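Local structure of alkylpurine DNA glycosylase AlkC (Pseudomonas fluorescens, 5VHV) at residues A[44-49]-A[81-86]; A[198-201]-A[206-209]; A[303-308]-A[332-337]. The protein excises alkylated purine bases from DNA as a base excision repair glycosylase, without flipping the damaged nucleotide out of the duplex. One frame throughout, in Å; residues are numbered along the deposited sequence.

Contact 1: residues A[44-49]-A[81-86]; sequences LSVMQR and SGFVSL. With 9B4 ((2R,5R,13R,16R)-9-(hydroxymethyl)-9-{[(2R)-2-hydroxypropoxy]methyl}-5,13-dimethyl-4,7,11,14-tetraoxaheptadecane-2,16-diol), chain L; nucleotides of chain D.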
loop_
_atom_site.group_PDB
_atom_site.type_symbol
_atom_site.label_atom_id
_atom_site.label_comp_id
_atom_site.label_asym_id
_atom_site.label_seq_id
_atom_site.Cartn_x
_atom_site.Cartn_y
_atom_site.Cartn_z
ATOM N N LEU A 44 -24.008 -4.042 4.541
ATOM C CA LEU A 44 -22.958 -3.036 4.491
ATOM C C LEU A 44 -21.585 -3.689 4.497
ATOM O O LEU A 44 -21.313 -4.588 5.301
ATOM C CB LEU A 44 -23.064 -2.069 5.671
ATOM C CG LEU A 44 -24.385 -1.286 5.741
ATOM C CD1 LEU A 44 -24.353 -0.355 6.938
ATOM C CD2 LEU A 44 -24.643 -0.496 4.467
ATOM N N SER A 45 -20.720 -3.209 3.615
ATOM C CA SER A 45 -19.312 -3.570 3.635
ATOM C C SER A 45 -18.615 -2.863 4.795
ATOM O O SER A 45 -19.194 -2.010 5.481
ATOM C CB SER A 45 -18.662 -3.184 2.315
ATOM O OG SER A 45 -18.486 -1.768 2.268
ATOM N N VAL A 46 -17.350 -3.210 5.019
ATOM C CA VAL A 46 -16.660 -2.645 6.176
ATOM C C VAL A 46 -16.569 -1.118 6.079
ATOM O O VAL A 46 -16.801 -0.407 7.067
ATOM C CB VAL A 46 -15.280 -3.301 6.368
ATOM C CG1 VAL A 46 -14.310 -2.923 5.254
ATOM C CG2 VAL A 46 -14.713 -2.884 7.712
ATOM N N MET A 47 -16.261 -0.573 4.904
ATOM C CA MET A 47 -16.149 0.881 4.836
ATOM C C MET A 47 -17.515 1.576 4.798
ATOM O O MET A 47 -17.615 2.731 5.230
ATOM C CB MET A 47 -15.304 1.305 3.639
ATOM C CG MET A 47 -13.800 0.891 3.755
ATOM S SD MET A 47 -12.973 1.598 5.220
ATOM C CE MET A 47 -12.468 3.159 4.568
ATOM N N GLN A 48 -18.562 0.892 4.331
ATOM C CA GLN A 48 -19.919 1.406 4.493
ATOM C C GLN A 48 -20.318 1.463 5.964
ATOM O O GLN A 48 -21.006 2.401 6.392
ATOM C CB GLN A 48 -20.903 0.535 3.726
ATOM C CG GLN A 48 -20.882 0.687 2.223
ATOM C CD GLN A 48 -21.875 -0.258 1.572
ATOM O OE1 GLN A 48 -21.750 -1.482 1.673
ATOM N NE2 GLN A 48 -22.898 0.299 0.927
ATOM N N ARG A 49 -19.911 0.458 6.752
ATOM C CA ARG A 49 -20.238 0.451 8.177
ATOM C C ARG A 49 -19.498 1.561 8.901
ATOM O O ARG A 49 -20.066 2.238 9.764
ATOM C CB ARG A 49 -19.891 -0.915 8.811
ATOM C CG ARG A 49 -20.723 -2.073 8.254
ATOM C CD ARG A 49 -20.336 -3.425 8.838
ATOM N NE ARG A 49 -21.070 -4.493 8.166
ATOM C CZ ARG A 49 -21.443 -5.638 8.722
ATOM N NH1 ARG A 49 -21.151 -5.916 9.985
ATOM N NH2 ARG A 49 -22.086 -6.527 7.997
ATOM N N SER A 81 -10.430 -0.169 19.296
ATOM C CA SER A 81 -9.922 -0.568 17.983
ATOM C C SER A 81 -9.458 0.639 17.181
ATOM O O SER A 81 -10.203 1.609 17.023
ATOM C CB SER A 81 -11.000 -1.316 17.197
ATOM O OG SER A 81 -10.641 -1.385 15.821
ATOM N N GLY A 82 -8.243 0.552 16.636
ATOM C CA GLY A 82 -7.738 1.609 15.776
ATOM C C GLY A 82 -8.447 1.672 14.429
ATOM O O GLY A 82 -8.691 2.754 13.894
ATOM N N PHE A 83 -8.804 0.514 13.877
ATOM C CA PHE A 83 -9.560 0.494 12.629
ATOM C C PHE A 83 -10.954 1.078 12.828
ATOM O O PHE A 83 -11.421 1.883 12.015
ATOM C CB PHE A 83 -9.635 -0.939 12.106
ATOM C CG PHE A 83 -10.273 -1.041 10.765
ATOM C CD1 PHE A 83 -9.514 -0.932 9.616
ATOM C CD2 PHE A 83 -11.641 -1.201 10.647
ATOM C CE1 PHE A 83 -10.119 -1.002 8.358
ATOM C CE2 PHE A 83 -12.242 -1.275 9.401
ATOM C CZ PHE A 83 -11.472 -1.177 8.258
ATOM N N VAL A 84 -11.628 0.714 13.921
ATOM C CA VAL A 84 -12.945 1.287 14.200
ATOM C C VAL A 84 -12.859 2.806 14.299
ATOM O O VAL A 84 -13.773 3.523 13.876
ATOM C CB VAL A 84 -13.540 0.666 15.475
ATOM C CG1 VAL A 84 -14.728 1.491 15.996
ATOM C CG2 VAL A 84 -13.984 -0.755 15.185
ATOM N N SER A 85 -11.753 3.322 14.842
ATOM C CA SER A 85 -11.585 4.755 15.038
ATOM C C SER A 85 -11.535 5.546 13.736
ATOM O O SER A 85 -11.581 6.782 13.783
ATOM C CB SER A 85 -10.319 5.014 15.855
ATOM O OG SER A 85 -10.427 4.337 17.114
ATOM N N LEU A 86 -11.458 4.885 12.581
ATOM C CA LEU A 86 -11.567 5.600 11.305
ATOM C C LEU A 86 -12.845 6.428 11.186
ATOM O O LEU A 86 -12.864 7.386 10.400
ATOM C CB LEU A 86 -11.514 4.623 10.124
ATOM C CG LEU A 86 -10.200 3.898 9.872
ATOM C CD1 LEU A 86 -10.375 2.773 8.844
ATOM C CD2 LEU A 86 -9.136 4.860 9.429
HETATM C C01 9B4 L . -7.934 -6.888 1.910
HETATM C C02 9B4 L . -6.919 -6.112 2.748
HETATM C C03 9B4 L . -7.478 -5.919 4.145
HETATM C C05 9B4 L . -7.178 -4.868 6.177
HETATM C C06 9B4 L . -6.144 -4.581 7.261
HETATM C C07 9B4 L . -5.183 -3.490 6.807
HETATM C C09 9B4 L . -5.038 -1.275 6.080
HETATM C C10 9B4 L . -5.508 0.103 6.551
HETATM C C12 9B4 L . -5.996 1.355 8.515
HETATM C C13 9B4 L . -5.584 1.488 9.985
HETATM C C15 9B4 L . -6.515 2.467 10.699
HETATM C C16 9B4 L . -6.927 0.298 6.032
HETATM C C17 9B4 L . -5.289 -5.816 7.582
HETATM C C23 9B4 L . -6.968 -4.078 8.452
HETATM C C25 9B4 L . -6.848 -4.896 10.595
HETATM C C26 9B4 L . -6.549 -4.484 12.028
HETATM C C27 9B4 L . -5.817 -3.139 12.102
HETATM C C34 9B4 L . -5.400 -4.634 1.673
HETATM C C35 9B4 L . -4.858 -3.294 2.143
HETATM C C37 9B4 L . -3.728 -2.893 1.193
HETATM O O04 9B4 L . -6.586 -5.178 4.946
HETATM O O08 9B4 L . -5.865 -2.292 6.593
HETATM O O11 9B4 L . -5.475 0.177 7.954
HETATM O O14 9B4 L . -5.671 0.244 10.622
HETATM O O18 9B4 L . -6.043 -6.973 7.848
HETATM O O24 9B4 L . -6.250 -4.044 9.642
HETATM O O28 9B4 L . -7.794 -4.384 12.657
HETATM O O33 9B4 L . -6.674 -4.846 2.214
HETATM O O36 9B4 L . -5.891 -2.345 2.136
ATOM P P DG D 8 -15.249 -2.530 1.070
ATOM O OP1 DG D 8 -15.800 -1.546 2.020
ATOM O OP2 DG D 8 -16.120 -3.460 0.313
ATOM O "O5'" DG D 8 -14.365 -1.801 -0.038
ATOM C "C5'" DG D 8 -13.361 -0.914 0.373
ATOM C "C4'" DG D 8 -12.519 -0.513 -0.805
ATOM O "O4'" DG D 8 -11.793 -1.664 -1.287
ATOM C "C3'" DG D 8 -13.325 0.011 -2.010
ATOM O "O3'" DG D 8 -12.959 1.325 -2.250
ATOM C "C2'" DG D 8 -12.954 -0.941 -3.151
ATOM C "C1'" DG D 8 -11.636 -1.511 -2.674
ATOM N N9 DG D 8 -11.263 -2.786 -3.263
ATOM C C8 DG D 8 -11.979 -3.976 -3.256
ATOM N N7 DG D 8 -11.363 -4.950 -3.871
ATOM C C5 DG D 8 -10.169 -4.358 -4.328
ATOM C C6 DG D 8 -9.102 -4.915 -5.066
ATOM O O6 DG D 8 -8.985 -6.072 -5.499
ATOM N N1 DG D 8 -8.104 -3.969 -5.318
ATOM C C2 DG D 8 -8.138 -2.663 -4.898
ATOM N N2 DG D 8 -7.092 -1.915 -5.212
ATOM N N3 DG D 8 -9.138 -2.128 -4.202
ATOM C C4 DG D 8 -10.106 -3.037 -3.954
#

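Contact 2: residues A[198-201]-A[206-209]; sequences NDIT and EWVL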
loop_
_atom_site.group_PDB
_atom_site.type_symbol
_atom_site.label_atom_id
_atom_site.label_comp_id
_atom_site.label_asym_id
_atom_site.label_seq_id
_atom_site.Cartn_x
_atom_site.Cartn_y
_atom_site.Cartn_z
ATOM N N ASN A 198 6.458 4.796 -5.225
ATOM C CA ASN A 198 6.046 3.718 -6.122
ATOM C C ASN A 198 4.765 4.084 -6.877
ATOM O O ASN A 198 4.662 3.843 -8.085
ATOM C CB ASN A 198 5.892 2.417 -5.321
ATOM C CG ASN A 198 5.487 1.249 -6.175
ATOM O OD1 ASN A 198 6.177 0.894 -7.131
ATOM N ND2 ASN A 198 4.385 0.620 -5.818
ATOM N N ASP A 199 3.781 4.683 -6.198
ATOM C CA ASP A 199 2.611 5.218 -6.910
ATOM C C ASP A 199 3.028 6.117 -8.079
ATOM O O ASP A 199 2.461 6.050 -9.172
ATOM C CB ASP A 199 1.715 6.060 -5.988
ATOM C CG ASP A 199 0.914 5.266 -4.967
ATOM O OD1 ASP A 199 0.951 4.021 -4.883
ATOM O OD2 ASP A 199 0.194 5.968 -4.224
ATOM N N ILE A 200 3.959 7.036 -7.830
ATOM C CA ILE A 200 4.358 7.982 -8.870
ATOM C C ILE A 200 4.964 7.243 -10.043
ATOM O O ILE A 200 4.789 7.656 -11.198
ATOM C CB ILE A 200 5.337 9.035 -8.316
ATOM C CG1 ILE A 200 4.678 9.825 -7.176
ATOM C CG2 ILE A 200 5.798 9.994 -9.414
ATOM C CD1 ILE A 200 5.638 10.766 -6.468
ATOM N N THR A 201 5.673 6.140 -9.782
ATOM C CA THR A 201 6.328 5.460 -10.887
ATOM C C THR A 201 5.318 4.910 -11.878
ATOM O O THR A 201 5.704 4.605 -13.015
ATOM C CB THR A 201 7.265 4.310 -10.448
ATOM O OG1 THR A 201 6.531 3.209 -9.900
ATOM C CG2 THR A 201 8.342 4.768 -9.484
ATOM N N GLU A 206 10.265 8.394 -14.930
ATOM C CA GLU A 206 11.526 9.115 -15.084
ATOM C C GLU A 206 11.702 10.163 -14.002
ATOM O O GLU A 206 12.833 10.443 -13.587
ATOM C CB GLU A 206 11.595 9.777 -16.460
ATOM C CG GLU A 206 11.635 8.786 -17.613
ATOM C CD GLU A 206 11.558 9.453 -18.978
ATOM O OE1 GLU A 206 11.155 10.632 -19.052
ATOM O OE2 GLU A 206 11.904 8.792 -19.980
ATOM N N TRP A 207 10.601 10.750 -13.535
ATOM C CA TRP A 207 10.694 11.748 -12.476
ATOM C C TRP A 207 11.209 11.126 -11.186
ATOM O O TRP A 207 12.068 11.706 -10.507
ATOM C CB TRP A 207 9.333 12.405 -12.248
ATOM C CG TRP A 207 9.387 13.536 -11.282
ATOM C CD1 TRP A 207 9.538 14.866 -11.584
ATOM C CD2 TRP A 207 9.278 13.459 -9.857
ATOM N NE1 TRP A 207 9.534 15.611 -10.433
ATOM C CE2 TRP A 207 9.385 14.774 -9.358
ATOM C CE3 TRP A 207 9.112 12.409 -8.953
ATOM C CZ2 TRP A 207 9.336 15.063 -7.996
ATOM C CZ3 TRP A 207 9.063 12.696 -7.599
ATOM C CH2 TRP A 207 9.172 14.019 -7.136
ATOM N N VAL A 208 10.700 9.944 -10.831
ATOM C CA VAL A 208 11.180 9.247 -9.641
ATOM C C VAL A 208 12.636 8.826 -9.820
ATOM O O VAL A 208 13.443 8.935 -8.892
ATOM C CB VAL A 208 10.283 8.032 -9.342
ATOM C CG1 VAL A 208 10.863 7.194 -8.208
ATOM C CG2 VAL A 208 8.849 8.458 -9.034
ATOM N N LEU A 209 12.991 8.320 -11.004
ATOM C CA LEU A 209 14.361 7.881 -11.240
ATOM C C LEU A 209 15.328 9.048 -11.122
ATOM O O LEU A 209 16.367 8.946 -10.459
ATOM C CB LEU A 209 14.477 7.223 -12.617
ATOM C CG LEU A 209 13.750 5.879 -12.731
ATOM C CD1 LEU A 209 13.511 5.537 -14.217
ATOM C CD2 LEU A 209 14.539 4.773 -12.042
#

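Contact 3: residues A[303-308]-A[332-337]; sequences AAKVFK and TTRKHY. With nucleotides of chain D; nucleotides of chain C.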
loop_
_atom_site.group_PDB
_atom_site.type_symbol
_atom_site.label_atom_id
_atom_site.label_comp_id
_atom_site.label_asym_id
_atom_site.label_seq_id
_atom_site.Cartn_x
_atom_site.Cartn_y
_atom_site.Cartn_z
ATOM N N ALA A 303 -0.253 -9.773 -19.443
ATOM C CA ALA A 303 1.133 -9.330 -19.427
ATOM C C ALA A 303 1.921 -10.262 -18.523
ATOM O O ALA A 303 1.399 -10.793 -17.542
ATOM C CB ALA A 303 1.262 -7.885 -18.930
ATOM N N ALA A 304 3.175 -10.493 -18.878
ATOM C CA ALA A 304 4.062 -11.252 -18.012
ATOM C C ALA A 304 3.947 -10.759 -16.568
ATOM O O ALA A 304 4.078 -9.564 -16.297
ATOM C CB ALA A 304 5.501 -11.107 -18.502
ATOM N N LYS A 305 3.707 -11.675 -15.640
ATOM C CA LYS A 305 3.544 -11.311 -14.228
ATOM C C LYS A 305 4.830 -11.677 -13.499
ATOM O O LYS A 305 5.201 -12.857 -13.451
ATOM C CB LYS A 305 2.344 -12.023 -13.592
ATOM C CG LYS A 305 2.290 -11.949 -12.060
ATOM C CD LYS A 305 2.149 -10.519 -11.534
ATOM C CE LYS A 305 2.038 -10.482 -10.006
ATOM N NZ LYS A 305 1.926 -9.076 -9.519
ATOM N N VAL A 306 5.480 -10.680 -12.909
ATOM C CA VAL A 306 6.802 -10.844 -12.314
ATOM C C VAL A 306 6.663 -11.118 -10.823
ATOM O O VAL A 306 5.962 -10.379 -10.097
ATOM C CB VAL A 306 7.673 -9.599 -12.553
ATOM C CG1 VAL A 306 9.031 -9.758 -11.866
ATOM C CG2 VAL A 306 7.867 -9.351 -14.050
ATOM N N PHE A 307 7.354 -12.167 -10.370
ATOM C CA PHE A 307 7.493 -12.505 -8.962
ATOM C C PHE A 307 8.952 -12.385 -8.541
ATOM O O PHE A 307 9.875 -12.672 -9.316
ATOM C CB PHE A 307 6.982 -13.929 -8.717
ATOM C CG PHE A 307 5.517 -14.098 -8.975
ATOM C CD1 PHE A 307 4.590 -13.520 -8.137
ATOM C CD2 PHE A 307 5.064 -14.840 -10.053
ATOM C CE1 PHE A 307 3.213 -13.668 -8.375
ATOM C CE2 PHE A 307 3.687 -15.002 -10.274
ATOM C CZ PHE A 307 2.786 -14.436 -9.452
ATOM N N LYS A 308 9.155 -11.997 -7.288
ATOM C CA LYS A 308 10.497 -11.837 -6.762
ATOM C C LYS A 308 11.094 -13.188 -6.405
ATOM O O LYS A 308 10.412 -14.059 -5.858
ATOM C CB LYS A 308 10.481 -10.960 -5.517
ATOM C CG LYS A 308 9.829 -9.603 -5.725
ATOM C CD LYS A 308 10.582 -8.776 -6.790
ATOM C CE LYS A 308 11.987 -8.415 -6.320
ATOM N NZ LYS A 308 12.785 -7.642 -7.355
ATOM N N THR A 332 -9.000 -15.313 -5.075
ATOM C CA THR A 332 -9.794 -14.118 -5.306
ATOM C C THR A 332 -9.146 -13.233 -6.352
ATOM O O THR A 332 -9.826 -12.695 -7.233
ATOM C CB THR A 332 -9.984 -13.348 -4.008
ATOM O OG1 THR A 332 -10.600 -14.207 -3.052
ATOM C CG2 THR A 332 -10.868 -12.159 -4.242
ATOM N N THR A 333 -7.835 -13.077 -6.279
ATOM C CA THR A 333 -7.158 -12.118 -7.135
ATOM C C THR A 333 -6.666 -12.708 -8.451
ATOM O O THR A 333 -6.114 -11.961 -9.254
ATOM C CB THR A 333 -5.968 -11.473 -6.400
ATOM O OG1 THR A 333 -5.496 -10.330 -7.147
ATOM C CG2 THR A 333 -4.825 -12.471 -6.194
ATOM N N ARG A 334 -6.847 -14.005 -8.702
ATOM C CA ARG A 334 -6.397 -14.578 -9.978
ATOM C C ARG A 334 -7.144 -15.873 -10.255
ATOM O O ARG A 334 -6.993 -16.849 -9.512
ATOM C CB ARG A 334 -4.884 -14.828 -9.965
ATOM C CG ARG A 334 -4.300 -15.195 -11.330
ATOM C CD ARG A 334 -2.762 -15.321 -11.337
ATOM N NE ARG A 334 -2.130 -14.132 -10.804
ATOM C CZ ARG A 334 -1.504 -14.044 -9.626
ATOM N NH1 ARG A 334 -1.349 -15.100 -8.850
ATOM N NH2 ARG A 334 -1.018 -12.878 -9.220
ATOM N N LYS A 335 -7.928 -15.884 -11.334
ATOM C CA LYS A 335 -8.490 -17.105 -11.892
ATOM C C LYS A 335 -7.564 -17.628 -12.985
ATOM O O LYS A 335 -6.921 -16.852 -13.698
ATOM C CB LYS A 335 -9.885 -16.843 -12.466
ATOM C CG LYS A 335 -10.576 -18.075 -13.036
ATOM C CD LYS A 335 -12.063 -17.795 -13.308
ATOM C CE LYS A 335 -12.684 -18.806 -14.257
ATOM N NZ LYS A 335 -12.803 -20.172 -13.684
ATOM N N HIS A 336 -7.494 -18.952 -13.102
ATOM C CA HIS A 336 -6.602 -19.596 -14.053
ATOM C C HIS A 336 -7.398 -20.286 -15.151
ATOM O O HIS A 336 -8.569 -20.649 -14.986
ATOM C CB HIS A 336 -5.677 -20.609 -13.370
ATOM C CG HIS A 336 -4.830 -20.000 -12.295
ATOM N ND1 HIS A 336 -5.337 -19.671 -11.055
ATOM C CD2 HIS A 336 -3.535 -19.606 -12.288
ATOM C CE1 HIS A 336 -4.388 -19.114 -10.324
ATOM N NE2 HIS A 336 -3.279 -19.075 -11.041
ATOM N N TYR A 337 -6.720 -20.463 -16.284
ATOM C CA TYR A 337 -7.311 -21.018 -17.484
ATOM C C TYR A 337 -6.346 -22.034 -18.072
ATOM O O TYR A 337 -5.124 -21.848 -17.984
ATOM C CB TYR A 337 -7.599 -19.903 -18.475
ATOM C CG TYR A 337 -8.555 -18.889 -17.888
ATOM C CD1 TYR A 337 -8.098 -17.865 -17.075
ATOM C CD2 TYR A 337 -9.919 -18.991 -18.117
ATOM C CE1 TYR A 337 -8.982 -16.938 -16.524
ATOM C CE2 TYR A 337 -10.806 -18.085 -17.573
ATOM C CZ TYR A 337 -10.328 -17.056 -16.774
ATOM O OH TYR A 337 -11.212 -16.146 -16.233
ATOM P P DC D 5 -6.247 -14.448 -2.705
ATOM O OP1 DC D 5 -7.014 -15.671 -2.459
ATOM O OP2 DC D 5 -6.376 -13.613 -3.905
ATOM O "O5'" DC D 5 -6.717 -13.333 -1.647
ATOM C "C5'" DC D 5 -6.775 -13.645 -0.274
ATOM C "C4'" DC D 5 -6.982 -12.367 0.529
ATOM O "O4'" DC D 5 -5.791 -11.565 0.447
ATOM C "C3'" DC D 5 -8.121 -11.457 0.015
ATOM O "O3'" DC D 5 -9.154 -11.395 0.955
ATOM C "C2'" DC D 5 -7.467 -10.083 -0.186
ATOM C "C1'" DC D 5 -6.191 -10.226 0.636
ATOM N N1 DC D 5 -5.079 -9.352 0.255
ATOM C C2 DC D 5 -4.425 -8.615 1.259
ATOM O O2 DC D 5 -4.819 -8.733 2.452
ATOM N N3 DC D 5 -3.399 -7.809 0.911
ATOM C C4 DC D 5 -3.012 -7.736 -0.373
ATOM N N4 DC D 5 -1.986 -6.920 -0.688
ATOM C C5 DC D 5 -3.666 -8.486 -1.402
ATOM C C6 DC D 5 -4.682 -9.274 -1.046
ATOM P P DG D 3 6.234 -10.988 -4.547
ATOM O OP1 DG D 3 6.770 -11.654 -5.746
ATOM O OP2 DG D 3 5.872 -9.547 -4.543
ATOM O "O5'" DG D 3 4.919 -11.713 -4.081
ATOM C "C5'" DG D 3 4.809 -13.146 -4.100
ATOM C "C4'" DG D 3 3.418 -13.576 -3.693
ATOM O "O4'" DG D 3 3.219 -13.385 -2.258
ATOM C "C3'" DG D 3 2.263 -12.822 -4.367
ATOM O "O3'" DG D 3 1.267 -13.784 -4.704
ATOM C "C2'" DG D 3 1.832 -11.782 -3.311
ATOM C "C1'" DG D 3 2.130 -12.501 -1.991
ATOM N N9 DG D 3 2.569 -11.656 -0.874
ATOM C C8 DG D 3 3.468 -10.618 -0.908
ATOM N N7 DG D 3 3.707 -10.094 0.273
ATOM C C5 DG D 3 2.957 -10.863 1.140
ATOM C C6 DG D 3 2.816 -10.769 2.543
ATOM O O6 DG D 3 3.379 -9.980 3.321
ATOM N N1 DG D 3 1.951 -11.737 3.040
ATOM C C2 DG D 3 1.297 -12.663 2.283
ATOM N N2 DG D 3 0.484 -13.500 2.941
ATOM N N3 DG D 3 1.413 -12.758 0.953
ATOM C C4 DG D 3 2.258 -11.833 0.458
ATOM P P DT C 3 -9.843 -13.075 -16.536
ATOM O OP1 DT C 3 -9.203 -13.583 -17.774
ATOM O OP2 DT C 3 -10.110 -13.922 -15.369
ATOM O "O5'" DT C 3 -9.065 -11.814 -15.955
ATOM C "C5'" DT C 3 -8.616 -10.847 -16.848
ATOM C "C4'" DT C 3 -8.017 -9.666 -16.120
ATOM O "O4'" DT C 3 -9.031 -8.986 -15.360
ATOM C "C3'" DT C 3 -6.936 -10.009 -15.099
ATOM O "O3'" DT C 3 -5.663 -9.849 -15.685
ATOM C "C2'" DT C 3 -7.189 -9.030 -13.931
ATOM C "C1'" DT C 3 -8.364 -8.187 -14.424
ATOM N N1 DT C 3 -9.362 -7.775 -13.395
ATOM C C2 DT C 3 -9.466 -6.439 -13.065
ATOM O O2 DT C 3 -8.726 -5.583 -13.514
ATOM N N3 DT C 3 -10.449 -6.148 -12.160
ATOM C C4 DT C 3 -11.334 -7.027 -11.579
ATOM O O4 DT C 3 -12.183 -6.660 -10.775
ATOM C C5 DT C 3 -11.187 -8.412 -11.988
ATOM C C7 DT C 3 -12.081 -9.463 -11.423
ATOM C C6 DT C 3 -10.224 -8.713 -12.871
#

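Contact 1: residues A[44-49]-A[81-86]
Val46 brings its CG2 methyl to the edge of the Phe83 ring, near the ring plane. CG2 sits 3.4 Å from Phe83 CE2. This branch lies anti to the valine backbone N, while CG1 turns to the DNA side, near OP1 of DG8 of chain D. Met47 makes a looser Met-aromatic contact with the same ring. Its SD is 4.4 Å from Phe83 CZ and approaches obliquely, 58° off the ring normal. Leu86 covers one face, with CD1 3.8 Å above the plane of the Phe83 ring and offset toward its rim. Another part of the ring edge meets O14 of the bound polyol 9B4, whose pocket includes Gly82, Phe83 and Leu86. Helix 46-60 starts here with a capping box. Ser45 N donates to Gln48 OE1 at 2.8 Å in a nearly straight bond (176°). The return bond, Gln48 N to Ser45 OG, is weak. Ser45 OG also donates to OP1 of DG8 of chain D at 2.7 Å. Met47 N donates to that same OP1 at 3.1 Å, so the helix N-terminus grips a phosphate oxygen, and its dipole probably adds to the attraction. Further out, Arg49 NE holds Leu44 O at 2.9 Å, and Arg49 NH1 reaches Phe9 O. In the loop that carries Phe83, Ser81 OG accepts from Val84 N at 3.0 Å in an ST motif.

Contact 2: residues A[198-201]-A[206-209]
Thr201, which packs on Val208, also donates from OG1 to Asn198 O at 2.7 Å. The hydroxyl lies in the carbonyl plane, on a lone pair. Thr201 N adds a weak bond to the same oxygen. OG1 stands between the backbone N and the carbonyl carbon (chi1 68°). This turn gives the hydroxyl to the carbonyl three residues back and presents the methyl to the next helix: Thr201 CG2 lies 3.7 Å from Val208 CG1. Ile200 meets both Val208 and Trp207. Its CG2 is pressed to 3.4 Å from Val208 CG2, closer than carbons usually pack. Both branches reach the indole: Ile200 CG2 lies near Trp207 CE3, and Ile200 CD1 is 4.1 Å from Trp207 CZ3, approaching obliquely. Val208 CG2 sits at the edge of the indole, in its plane. These residues join consecutive helices, 187-201 and 205-213, across a short turn, consistent with the HEAT-like helical-repeat fold of this family. Leu178 covers Ile200 from helix 175-181. Trp207 NE1 donates to Glu172 OE1, so its polar edge is satisfied away from the interface. Asn198 ND2 bonds a DNA phosphate, and Asp199 OD1 forms a salt bridge with Arg155. The seam between the two helices is therefore held by methyl and ring packing, while the polar groups of 198-201 serve the backbone, the DNA and neighbouring residues.

Contact 3: residues A[303-308]-A[332-337]
Arg334 sets one face of its guanidinium over the edge of the Phe307 ring. Phe307 CZ lies 4.1 Å from Arg334 NH2, and the two planes stand 85° apart. The ring therefore meets the cation edge-on rather than with its face. Both residues belong to the C-terminal Ig-like beta domain. Phe307 lies on strand 305-314, an outermost strand of the sheet, and Arg334 lies in the loop between strands 319-327 and 339-347. Lys305, on the same strand as Phe307, crosses the guanidinium obliquely, with its CE 4.0 Å from Arg334 NH2. A bend at chi3 (-53°) turns the Arg334 guanidinium so that its face meets Phe307 CZ. The charged ends of Lys305 and Arg334 are close but not in contact. Lys305 NZ and Arg334 NH1 each form a salt bridge with a DNA phosphate. The two cations are thus probably offset by the phosphates they bind. Tyr295 packs on both Phe307 and Arg334, and the Phe307 ring also meets that of Tyr291 from the adjoining strand. The two segments bind the DNA through backbone amides as well. Lys308 N donates to OP1 of DG3 of chain D at 2.9 Å. That same OP1 lies at the edge of the Phe307 ring, in its plane. Two nucleotides on along that DNA strand, Thr333 N donates to OP2 of DC5 of chain D at 2.8 Å, and Thr332 N adds a weak bond to OP1 of that phosphate. The loop then passes to the other DNA strand, where Tyr337 OH donates to OP2 of DT3 of chain C at 2.6 Å, with OP2 near the plane of the phenol ring.

The three contacts follow one another along the chain and do not touch. Contacts 1 and 2 lie in the helical part, on opposite sides of the chain's centre, with their own centres 31 Å apart. Contact 3 lies in the beta domain, 30 Å from contact 1 and 23 Å from contact 2, centre to centre. Bound DNA is what they share. Contacts 1 and 3 hold phosphates of chain D at different nucleotides, and contact 3 also reaches chain C. The nearest atom of contact 2 is about 3 Å from the DNA, where Asn198 bonds a phosphate. The polyol 9B4 touches contact 1, while the Lys305 side chain is about 14 Å from it.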